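Local coordinates for enterobactin synthetase component F-related protein (Vibrio cholerae serotype O1, PDB 4OXI) that acts as a nonribosomal-peptide-synthetase-like adenylation domain, probably using ATP to activate glycine as glycyl-adenylate for a lipopolysaccharide modification that gives resistance to antimicrobial peptides, at residues Ala66-Val71 / Tyr76-Met81; Ile219-Thr222 / Lys228-Arg231; Arg467-Lys472 / Glu479-Glu484. One frame throughout, in Å; residues are numbered along the deposited sequence.

Contact 1 of 3, residues Ala66-Val71 / Tyr76-Met81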
loop_
_atom_site.group_PDB
_atom_site.type_symbol
_atom_site.label_atom_id
_atom_site.label_comp_id
_atom_site.label_asym_id
_atom_site.label_seq_id
_atom_site.Cartn_x
_atom_site.Cartn_y
_atom_site.Cartn_z
ATOM N N ALA A 66 5.261 -23.683 13.235
ATOM C CA ALA A 66 6.331 -22.766 12.839
ATOM C C ALA A 66 5.986 -21.304 13.158
ATOM O O ALA A 66 4.805 -20.948 13.250
ATOM C CB ALA A 66 6.615 -22.926 11.348
ATOM N N PRO A 67 7.011 -20.448 13.316
ATOM C CA PRO A 67 6.728 -19.027 13.582
ATOM C C PRO A 67 6.056 -18.340 12.383
ATOM O O PRO A 67 6.563 -18.470 11.275
ATOM C CB PRO A 67 8.125 -18.425 13.824
ATOM C CG PRO A 67 9.107 -19.406 13.205
ATOM C CD PRO A 67 8.457 -20.756 13.351
ATOM N N ALA A 68 4.946 -17.627 12.601
ATOM C CA ALA A 68 4.239 -16.925 11.514
ATOM C C ALA A 68 4.474 -15.415 11.533
ATOM O O ALA A 68 4.466 -14.762 10.486
ATOM C CB ALA A 68 2.743 -17.202 11.581
ATOM N N LEU A 69 4.671 -14.868 12.729
ATOM C CA LEU A 69 4.727 -13.428 12.914
ATOM C C LEU A 69 5.714 -13.054 14.014
ATOM O O LEU A 69 5.677 -13.618 15.122
ATOM C CB LEU A 69 3.333 -12.909 13.307
ATOM C CG LEU A 69 3.181 -11.391 13.487
ATOM C CD1 LEU A 69 3.310 -10.663 12.156
ATOM C CD2 LEU A 69 1.842 -11.037 14.144
ATOM N N TRP A 70 6.595 -12.103 13.722
ATOM C CA TRP A 70 7.380 -11.472 14.786
ATOM C C TRP A 70 6.975 -9.999 14.860
ATOM O O TRP A 70 6.959 -9.313 13.835
ATOM C CB TRP A 70 8.876 -11.581 14.503
ATOM C CG TRP A 70 9.752 -10.935 15.566
ATOM C CD1 TRP A 70 10.331 -11.556 16.646
ATOM C CD2 TRP A 70 10.138 -9.552 15.646
ATOM N NE1 TRP A 70 11.054 -10.643 17.385
ATOM C CE2 TRP A 70 10.951 -9.407 16.799
ATOM C CE3 TRP A 70 9.883 -8.423 14.854
ATOM C CZ2 TRP A 70 11.501 -8.175 17.183
ATOM C CZ3 TRP A 70 10.427 -7.201 15.230
ATOM C CH2 TRP A 70 11.230 -7.084 16.389
ATOM N N VAL A 71 6.639 -9.525 16.060
ATOM C CA VAL A 71 6.270 -8.119 16.260
ATOM C C VAL A 71 6.558 -7.670 17.703
ATOM O O VAL A 71 6.127 -8.315 18.671
ATOM C CB VAL A 71 4.779 -7.848 15.869
ATOM C CG1 VAL A 71 3.811 -8.685 16.721
ATOM C CG2 VAL A 71 4.434 -6.353 15.992
ATOM N N TYR A 76 4.837 -15.402 17.194
ATOM C CA TYR A 76 3.579 -16.145 17.241
ATOM C C TYR A 76 3.597 -17.194 16.149
ATOM O O TYR A 76 3.922 -16.888 14.989
ATOM C CB TYR A 76 2.367 -15.205 17.050
ATOM C CG TYR A 76 2.326 -14.058 18.042
ATOM C CD1 TYR A 76 1.601 -14.157 19.226
ATOM C CD2 TYR A 76 3.036 -12.896 17.809
ATOM C CE1 TYR A 76 1.579 -13.118 20.147
ATOM C CE2 TYR A 76 3.017 -11.852 18.722
ATOM C CZ TYR A 76 2.285 -11.965 19.881
ATOM O OH TYR A 76 2.268 -10.922 20.785
ATOM N N THR A 77 3.269 -18.434 16.513
ATOM C CA THR A 77 3.230 -19.518 15.525
ATOM C C THR A 77 1.990 -19.432 14.627
ATOM O O THR A 77 1.050 -18.684 14.923
ATOM C CB THR A 77 3.191 -20.880 16.211
ATOM O OG1 THR A 77 2.000 -20.952 16.984
ATOM C CG2 THR A 77 4.410 -21.081 17.139
ATOM N N TYR A 78 1.981 -20.204 13.544
ATOM C CA TYR A 78 0.809 -20.280 12.677
ATOM C C TYR A 78 -0.424 -20.703 13.468
ATOM O O TYR A 78 -1.523 -20.199 13.237
ATOM C CB TYR A 78 1.066 -21.198 11.466
ATOM C CG TYR A 78 1.714 -20.417 10.356
ATOM C CD1 TYR A 78 3.100 -20.310 10.262
ATOM C CD2 TYR A 78 0.938 -19.725 9.439
ATOM C CE1 TYR A 78 3.690 -19.543 9.259
ATOM C CE2 TYR A 78 1.512 -18.969 8.449
ATOM C CZ TYR A 78 2.875 -18.869 8.367
ATOM O OH TYR A 78 3.404 -18.095 7.368
ATOM N N GLN A 79 -0.231 -21.589 14.437
ATOM C CA GLN A 79 -1.341 -22.082 15.236
ATOM C C GLN A 79 -1.870 -20.974 16.127
ATOM O O GLN A 79 -3.091 -20.796 16.260
ATOM C CB GLN A 79 -0.890 -23.280 16.087
ATOM C CG GLN A 79 -1.984 -23.864 16.994
ATOM C CD GLN A 79 -3.094 -24.562 16.214
ATOM O OE1 GLN A 79 -2.835 -25.445 15.393
ATOM N NE2 GLN A 79 -4.336 -24.156 16.458
ATOM N N GLU A 80 -0.963 -20.229 16.750
ATOM C CA GLU A 80 -1.393 -19.144 17.617
ATOM C C GLU A 80 -2.080 -18.039 16.817
ATOM O O GLU A 80 -3.065 -17.474 17.270
ATOM C CB GLU A 80 -0.206 -18.580 18.403
ATOM C CG GLU A 80 0.352 -19.542 19.455
ATOM C CD GLU A 80 1.757 -19.146 19.931
ATOM O OE1 GLU A 80 2.446 -18.365 19.231
ATOM O OE2 GLU A 80 2.178 -19.631 21.000
ATOM N N MET A 81 -1.557 -17.719 15.634
ATOM C CA MET A 81 -2.181 -16.691 14.793
ATOM C C MET A 81 -3.540 -17.180 14.298
ATOM O O MET A 81 -4.495 -16.403 14.188
ATOM C CB MET A 81 -1.282 -16.333 13.599
ATOM C CG MET A 81 -0.033 -15.529 13.972
ATOM S SD MET A 81 -0.437 -13.948 14.765
ATOM C CE MET A 81 -1.422 -13.160 13.478
HETATM O O HOH W 1 3.887 -8.234 20.015
#

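Contact 2 of 3, residues Ile219-Thr222 / Lys228-Arg231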
loop_
_atom_site.group_PDB
_atom_site.type_symbol
_atom_site.label_atom_id
_atom_site.label_comp_id
_atom_site.label_asym_id
_atom_site.label_seq_id
_atom_site.Cartn_x
_atom_site.Cartn_y
_atom_site.Cartn_z
ATOM N N ILE A 219 -10.165 -2.233 1.469
ATOM C CA ILE A 219 -10.396 -0.953 0.810
ATOM C C ILE A 219 -9.320 0.048 1.197
ATOM O O ILE A 219 -9.137 0.347 2.382
ATOM C CB ILE A 219 -11.769 -0.367 1.198
ATOM C CG1 ILE A 219 -12.887 -1.365 0.855
ATOM C CG2 ILE A 219 -11.970 0.985 0.531
ATOM C CD1 ILE A 219 -14.239 -1.014 1.486
ATOM N N MET A 220 -8.625 0.579 0.199
ATOM C CA MET A 220 -7.572 1.556 0.423
ATOM C C MET A 220 -8.113 2.935 0.131
ATOM O O MET A 220 -9.184 3.085 -0.463
ATOM C CB MET A 220 -6.378 1.302 -0.504
ATOM C CG MET A 220 -5.595 0.040 -0.184
ATOM S SD MET A 220 -5.267 -0.184 1.583
ATOM C CE MET A 220 -3.920 -1.375 1.461
ATOM N N GLN A 221 -7.372 3.951 0.550
ATOM C CA GLN A 221 -7.676 5.287 0.092
ATOM C C GLN A 221 -6.438 6.035 -0.368
ATOM O O GLN A 221 -5.316 5.767 0.060
ATOM C CB GLN A 221 -8.486 6.091 1.111
ATOM C CG GLN A 221 -7.914 6.194 2.490
ATOM C CD GLN A 221 -8.807 7.028 3.420
ATOM O OE1 GLN A 221 -10.035 6.798 3.543
ATOM N NE2 GLN A 221 -8.195 8.016 4.064
ATOM N N THR A 222 -6.658 6.949 -1.297
ATOM C CA THR A 222 -5.572 7.688 -1.863
ATOM C C THR A 222 -6.000 9.138 -2.012
ATOM O O THR A 222 -7.177 9.464 -1.891
ATOM C CB THR A 222 -5.132 7.089 -3.216
ATOM O OG1 THR A 222 -3.933 7.745 -3.658
ATOM C CG2 THR A 222 -6.213 7.261 -4.264
ATOM N N LYS A 228 -11.036 15.406 -1.113
ATOM C CA LYS A 228 -11.857 14.229 -0.863
ATOM C C LYS A 228 -11.093 12.992 -1.336
ATOM O O LYS A 228 -10.720 12.890 -2.507
ATOM C CB LYS A 228 -13.198 14.332 -1.586
ATOM C CG LYS A 228 -14.145 13.199 -1.239
ATOM C CD LYS A 228 -15.454 13.311 -2.007
ATOM C CE LYS A 228 -16.284 12.050 -1.841
ATOM N NZ LYS A 228 -16.402 11.666 -0.402
ATOM N N PRO A 229 -10.832 12.061 -0.419
ATOM C CA PRO A 229 -10.057 10.873 -0.791
ATOM C C PRO A 229 -10.784 10.022 -1.830
ATOM O O PRO A 229 -12.016 9.916 -1.804
ATOM C CB PRO A 229 -9.949 10.100 0.529
ATOM C CG PRO A 229 -10.165 11.131 1.601
ATOM C CD PRO A 229 -11.161 12.089 1.014
ATOM N N LYS A 230 -10.017 9.442 -2.747
ATOM C CA LYS A 230 -10.542 8.425 -3.632
ATOM C C LYS A 230 -10.405 7.127 -2.872
ATOM O O LYS A 230 -9.421 6.922 -2.148
ATOM C CB LYS A 230 -9.714 8.345 -4.907
ATOM C CG LYS A 230 -9.829 9.568 -5.807
ATOM C CD LYS A 230 -8.870 9.451 -6.990
ATOM C CE LYS A 230 -9.017 10.633 -7.934
ATOM N NZ LYS A 230 -8.107 10.469 -9.109
ATOM N N ARG A 231 -11.389 6.252 -3.012
ATOM C CA ARG A 231 -11.289 4.945 -2.396
ATOM C C ARG A 231 -11.271 3.806 -3.395
ATOM O O ARG A 231 -11.968 3.829 -4.418
ATOM C CB ARG A 231 -12.363 4.767 -1.340
ATOM C CG ARG A 231 -11.805 5.149 0.026
ATOM C CD ARG A 231 -12.872 5.498 0.984
ATOM N NE ARG A 231 -13.451 6.789 0.664
ATOM C CZ ARG A 231 -13.264 7.882 1.394
ATOM N NH1 ARG A 231 -12.496 7.832 2.484
ATOM N NH2 ARG A 231 -13.846 9.019 1.025
#

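Contact 3 of 3, residues Arg467-Lys472 / Glu479-Glu484. With GAP (glycyl-adenosine-5'-phosphate), chain B.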
loop_
_atom_site.group_PDB
_atom_site.type_symbol
_atom_site.label_atom_id
_atom_site.label_comp_id
_atom_site.label_asym_id
_atom_site.label_seq_id
_atom_site.Cartn_x
_atom_site.Cartn_y
_atom_site.Cartn_z
ATOM N N ARG A 467 1.839 12.429 -16.747
ATOM C CA ARG A 467 1.212 13.571 -17.399
ATOM C C ARG A 467 0.514 14.497 -16.397
ATOM O O ARG A 467 -0.008 15.543 -16.781
ATOM C CB ARG A 467 0.202 13.093 -18.436
ATOM C CG ARG A 467 -0.753 12.036 -17.908
ATOM C CD ARG A 467 -2.142 12.206 -18.522
ATOM N NE ARG A 467 -2.978 11.021 -18.341
ATOM C CZ ARG A 467 -3.643 10.740 -17.223
ATOM N NH1 ARG A 467 -3.568 11.555 -16.172
ATOM N NH2 ARG A 467 -4.381 9.642 -17.154
ATOM N N ASP A 468 0.496 14.114 -15.120
ATOM C CA ASP A 468 -0.178 14.918 -14.098
ATOM C C ASP A 468 0.747 15.335 -12.957
ATOM O O ASP A 468 1.980 15.284 -13.080
ATOM C CB ASP A 468 -1.439 14.209 -13.560
ATOM C CG ASP A 468 -1.136 12.903 -12.821
ATOM O OD1 ASP A 468 0.019 12.688 -12.394
ATOM O OD2 ASP A 468 -2.072 12.084 -12.644
ATOM N N HIS A 469 0.158 15.728 -11.837
ATOM C CA HIS A 469 0.964 16.163 -10.703
ATOM C C HIS A 469 0.856 15.233 -9.489
ATOM O O HIS A 469 0.978 15.663 -8.333
ATOM C CB HIS A 469 0.642 17.614 -10.341
ATOM C CG HIS A 469 1.185 18.615 -11.316
ATOM N ND1 HIS A 469 2.528 18.720 -11.608
ATOM C CD2 HIS A 469 0.564 19.566 -12.056
ATOM C CE1 HIS A 469 2.712 19.687 -12.491
ATOM N NE2 HIS A 469 1.537 20.214 -12.780
ATOM N N GLN A 470 0.636 13.952 -9.753
ATOM C CA GLN A 470 0.724 12.947 -8.703
ATOM C C GLN A 470 2.203 12.651 -8.507
ATOM O O GLN A 470 2.935 12.432 -9.482
ATOM C CB GLN A 470 -0.019 11.668 -9.109
ATOM C CG GLN A 470 -0.021 10.581 -8.033
ATOM C CD GLN A 470 -0.518 9.233 -8.551
ATOM O OE1 GLN A 470 -1.659 9.104 -9.010
ATOM N NE2 GLN A 470 0.342 8.223 -8.479
ATOM N N VAL A 471 2.654 12.672 -7.257
ATOM C CA VAL A 471 4.057 12.436 -6.955
ATOM C C VAL A 471 4.134 11.594 -5.701
ATOM O O VAL A 471 3.133 11.417 -5.008
ATOM C CB VAL A 471 4.814 13.764 -6.701
ATOM C CG1 VAL A 471 4.827 14.636 -7.949
ATOM C CG2 VAL A 471 4.185 14.522 -5.544
ATOM N N LYS A 472 5.321 11.076 -5.403
ATOM C CA LYS A 472 5.562 10.483 -4.101
ATOM C C LYS A 472 6.352 11.487 -3.251
ATOM O O LYS A 472 7.342 12.067 -3.706
ATOM C CB LYS A 472 6.329 9.158 -4.253
ATOM C CG LYS A 472 5.439 7.921 -4.479
ATOM C CD LYS A 472 4.783 7.930 -5.860
ATOM C CE LYS A 472 3.573 6.973 -5.941
ATOM N NZ LYS A 472 3.943 5.604 -5.544
ATOM N N GLU A 479 -1.539 13.841 -4.561
ATOM C CA GLU A 479 -1.768 14.814 -5.632
ATOM C C GLU A 479 -1.299 16.198 -5.169
ATOM O O GLU A 479 -1.780 16.714 -4.159
ATOM C CB GLU A 479 -3.265 14.883 -5.974
ATOM C CG GLU A 479 -3.925 13.539 -6.330
ATOM C CD GLU A 479 -3.579 13.064 -7.732
ATOM O OE1 GLU A 479 -2.951 13.840 -8.488
ATOM O OE2 GLU A 479 -3.938 11.913 -8.081
ATOM N N LEU A 480 -0.371 16.804 -5.898
ATOM C CA LEU A 480 0.083 18.151 -5.560
ATOM C C LEU A 480 -1.103 19.111 -5.511
ATOM O O LEU A 480 -1.098 20.059 -4.734
ATOM C CB LEU A 480 1.141 18.644 -6.549
ATOM C CG LEU A 480 2.512 17.988 -6.366
ATOM C CD1 LEU A 480 3.533 18.576 -7.319
ATOM C CD2 LEU A 480 2.991 18.092 -4.940
ATOM N N GLU A 481 -2.132 18.836 -6.312
ATOM C CA GLU A 481 -3.355 19.645 -6.295
ATOM C C GLU A 481 -4.155 19.521 -5.001
ATOM O O GLU A 481 -4.843 20.466 -4.619
ATOM C CB GLU A 481 -4.257 19.345 -7.497
ATOM C CG GLU A 481 -3.708 19.855 -8.815
ATOM C CD GLU A 481 -2.970 18.779 -9.590
ATOM O OE1 GLU A 481 -2.681 19.003 -10.789
ATOM O OE2 GLU A 481 -2.678 17.704 -8.999
ATOM N N GLU A 482 -4.091 18.373 -4.327
ATOM C CA GLU A 482 -4.765 18.276 -3.031
ATOM C C GLU A 482 -4.108 19.240 -2.037
ATOM O O GLU A 482 -4.789 19.921 -1.279
ATOM C CB GLU A 482 -4.779 16.849 -2.462
ATOM C CG GLU A 482 -5.385 16.803 -1.043
ATOM C CD GLU A 482 -5.269 15.446 -0.323
ATOM O OE1 GLU A 482 -4.515 14.555 -0.786
ATOM O OE2 GLU A 482 -5.931 15.282 0.731
ATOM N N ILE A 483 -2.783 19.300 -2.056
ATOM C CA ILE A 483 -2.056 20.172 -1.148
ATOM C C ILE A 483 -2.343 21.640 -1.490
ATOM O O ILE A 483 -2.658 22.442 -0.615
ATOM C CB ILE A 483 -0.543 19.898 -1.200
ATOM C CG1 ILE A 483 -0.267 18.425 -0.867
ATOM C CG2 ILE A 483 0.195 20.823 -0.238
ATOM C CD1 ILE A 483 1.206 18.022 -0.944
ATOM N N GLU A 484 -2.249 21.973 -2.768
ATOM C CA GLU A 484 -2.558 23.313 -3.238
ATOM C C GLU A 484 -3.969 23.743 -2.834
ATOM O O GLU A 484 -4.178 24.866 -2.366
ATOM C CB GLU A 484 -2.377 23.398 -4.753
ATOM C CG GLU A 484 -2.588 24.802 -5.296
ATOM C CD GLU A 484 -2.447 24.873 -6.799
ATOM O OE1 GLU A 484 -3.196 25.663 -7.415
ATOM O OE2 GLU A 484 -1.586 24.153 -7.361
HETATM N N GAP B . 1.119 -0.348 -5.484
HETATM C CA GAP B . 2.511 0.183 -5.396
HETATM C C GAP B . 2.414 1.696 -5.413
HETATM O O GAP B . 3.388 2.420 -5.320
HETATM P PA GAP B . 0.668 3.816 -5.547
HETATM O O1A GAP B . -0.743 3.795 -6.080
HETATM O O2A GAP B . 0.977 4.436 -4.194
HETATM O O3A GAP B . 1.088 2.270 -5.559
HETATM C "C5'" GAP B . 1.336 4.189 -8.055
HETATM O "O5'" GAP B . 1.567 4.514 -6.684
HETATM C "C4'" GAP B . 2.262 5.024 -8.917
HETATM O "O4'" GAP B . 3.601 4.902 -8.432
HETATM C "C3'" GAP B . 2.356 4.530 -10.344
HETATM O "O3'" GAP B . 1.282 5.036 -11.136
HETATM C "C2'" GAP B . 3.716 5.053 -10.770
HETATM O "O2'" GAP B . 3.648 6.445 -11.039
HETATM C "C1'" GAP B . 4.535 4.988 -9.507
HETATM N N9 GAP B . 5.357 3.758 -9.519
HETATM C C8 GAP B . 5.041 2.597 -8.915
HETATM N N7 GAP B . 6.013 1.669 -9.099
HETATM C C5 GAP B . 6.974 2.244 -9.854
HETATM C C6 GAP B . 8.266 1.814 -10.429
HETATM N N6 GAP B . 8.746 0.561 -10.205
HETATM N N1 GAP B . 8.953 2.722 -11.162
HETATM C C2 GAP B . 8.490 3.975 -11.380
HETATM N N3 GAP B . 7.321 4.425 -10.885
HETATM C C4 GAP B . 6.538 3.622 -10.125
#

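Contact 1 of 3, residues Ala66-Val71 / Tyr76-Met81
Tyr-76 O takes two backbone donors from the facing strand: Ala-68 N at 2.7 Å and Leu-69 N at 3.1 Å, both lying in its carbonyl plane. The exchange is completed by Tyr-76 N, which donates to Leu-69 O at 2.9 Å. One carbonyl thus serves two successive amides, and the register slips by one residue between the Pro-67/Thr-77 and Leu-69/Tyr-76 pairs. Past the slip, Ala-66 O accepts from Tyr-78 N at 2.9 Å, the donor lying almost straight ahead of the carbonyl (C=O...N angle 178°); Thr-77 CA adds a C-H contact to the same oxygen. Here the strand turns into helix 78-95. Thr-77 OG1, at chi1 62°, is brought round to accept from Glu-80 N at 3.1 Å, and Thr-77 N gives its hydrogen to Glu-80 OE1 at 2.8 Å, meeting the carboxylate from above its plane. A water bridges Val-71 O, to which it donates, and Tyr-76 OH, sitting at the edge of that ring.

Ala-68, Leu-69, Tyr-78 and Met-81 form the apolar part. Ala-68 CB stands 3.3 Å from the centroid of the Tyr-78 ring, over its centre, in a CH-pi contact, while Tyr-78 OH is bonded to Ala-281 O. The bent Met-81 chain crosses Leu-69 at about a right angle, with SD 3.7 Å from Leu-69 CD2. Trp-115 of helix 108-119 packs on both Ala-68 and Met-81. The arrangement is an antiparallel beta hairpin with a classic bulge, running directly into a helix begun by a capping box.

Contact 2 of 3, residues Ile219-Thr222 / Lys228-Arg231
Lys-230 and Arg-231 lie against Gln-221 and Thr-222 in a beta hairpin of strands 216-222 and 230-235, Pro-229 leading into the returning strand. The connecting loop is the glycine- and serine-rich signature loop of adenylate-forming enzymes, which in relatives probably contacts the ATP phosphates.

Lys-228 leaves that loop with its backbone N bonded to Thr-226 OG1, and its side chain, turned at the last bond, reaches toward Glu-138, with which NZ makes a long, weak ion pair. Pro-229 points its CB at the opposing strand, 3.7 Å from Thr-222 O, and its CA offers a C-H to the same oxygen. Lys-230 makes the hydrogen-bonded pair with Thr-222. Its O receives Thr-222 N at 2.9 Å in the carbonyl plane; its N returns a bond to Thr-222 O at 3.0 Å, tilted 25° from that plane. The two side chains run side by side, Lys-230 CB touching Thr-222 CG2 at 3.7 Å before the lysine extends away. Thr-222 CG2 reaches this spot because it sits between backbone N and carbonyl carbon, with OG1 anti to the N (chi1 -172°).

Arg-231 faces Gln-221 across the non-hydrogen-bonded pair, on the surface covered by helix 133-142. Its CG packs 3.4 Å from Met-220 O and 3.6 Å from Gln-221 CB, and the chain then bends at chi3 to lie alongside the glutamine. The main polar partners lie on the helix: Glu-138 OE1 forms a salt bridge with NH2, and Thr-139 OG1 bonds to Gln-221 OE1. Between the strands themselves, amide and guanidinium planes are turned 66° apart, and Arg-231 NH1 reaches Gln-221 OE1 at 2.9 Å in a bent, weak hydrogen bond.

Contact 3 of 3, residues Arg467-Lys472 / Glu479-Glu484
His-469 and Leu-480 join the two arms of a short hairpin where the second arm becomes helix 480-491. The hairpin corresponds to the A8 region of adenylation domains. Asp-468 prepares the first arm: its OD1 accepts from Gln-470 N at 3.0 Å, an Asx turn, while OD2 is salt-bridged to Arg-466. That partner would offset the nearby charge of Glu-479, whose OE1 lies 4.6 Å from Asp-468 OD2.

His-469 O then accepts from Leu-480 N at 3.0 Å, a nearly straight bond (171°) tilted out of the carbonyl plane. The imidazole presents an edge to Glu-481, His-469 CD2 lying 3.5 Å from Glu-481 OE1 with ring and carboxylate planes 55° apart. Gln-470 and Glu-479 form an antiparallel non-hydrogen-bonded pair; the bend at chi2 (-76°) folds Glu-479 OE1 back to 3.7 Å from Gln-470 CB. Val-471 CG2 meets Leu-480 CD2 at 3.8 Å, the two side chains crossing at about a right angle.

Lys-472 turns to the bound glycyl-adenylate, where NZ donates to O5' at 2.9 Å and to O4' at 3.0 Å, with weak bonds to O2A and the glycyl O; Gly-337 O is another partner of this amine. One amine therefore spans ribose, phosphate and, weakly, the acyl group, which suggests that the position of this hairpin is coupled to the bound intermediate.

Overall arrangement
The three contacts follow one another along the chain, and only contacts 2 and 3 lie near the glycyl-adenylate. These two are neighbours, with centres 15 Å apart and nearest atoms about 5 Å apart. They approach the ligand from two parts of the chain: Lys-472 of contact 3 bonds it directly, and the side chain of Thr-222 in contact 2 lies about 6 Å from it. Ser-223, in the loop that joins the two segments of contact 2, links them by bonding Glu-479 N and Glu-482 OE1. Contact 1 is structural packing at the edge of a mixed sheet, its centre 31 Å from that of contact 2 and 40 Å from that of contact 3, across the chain's centre from the latter.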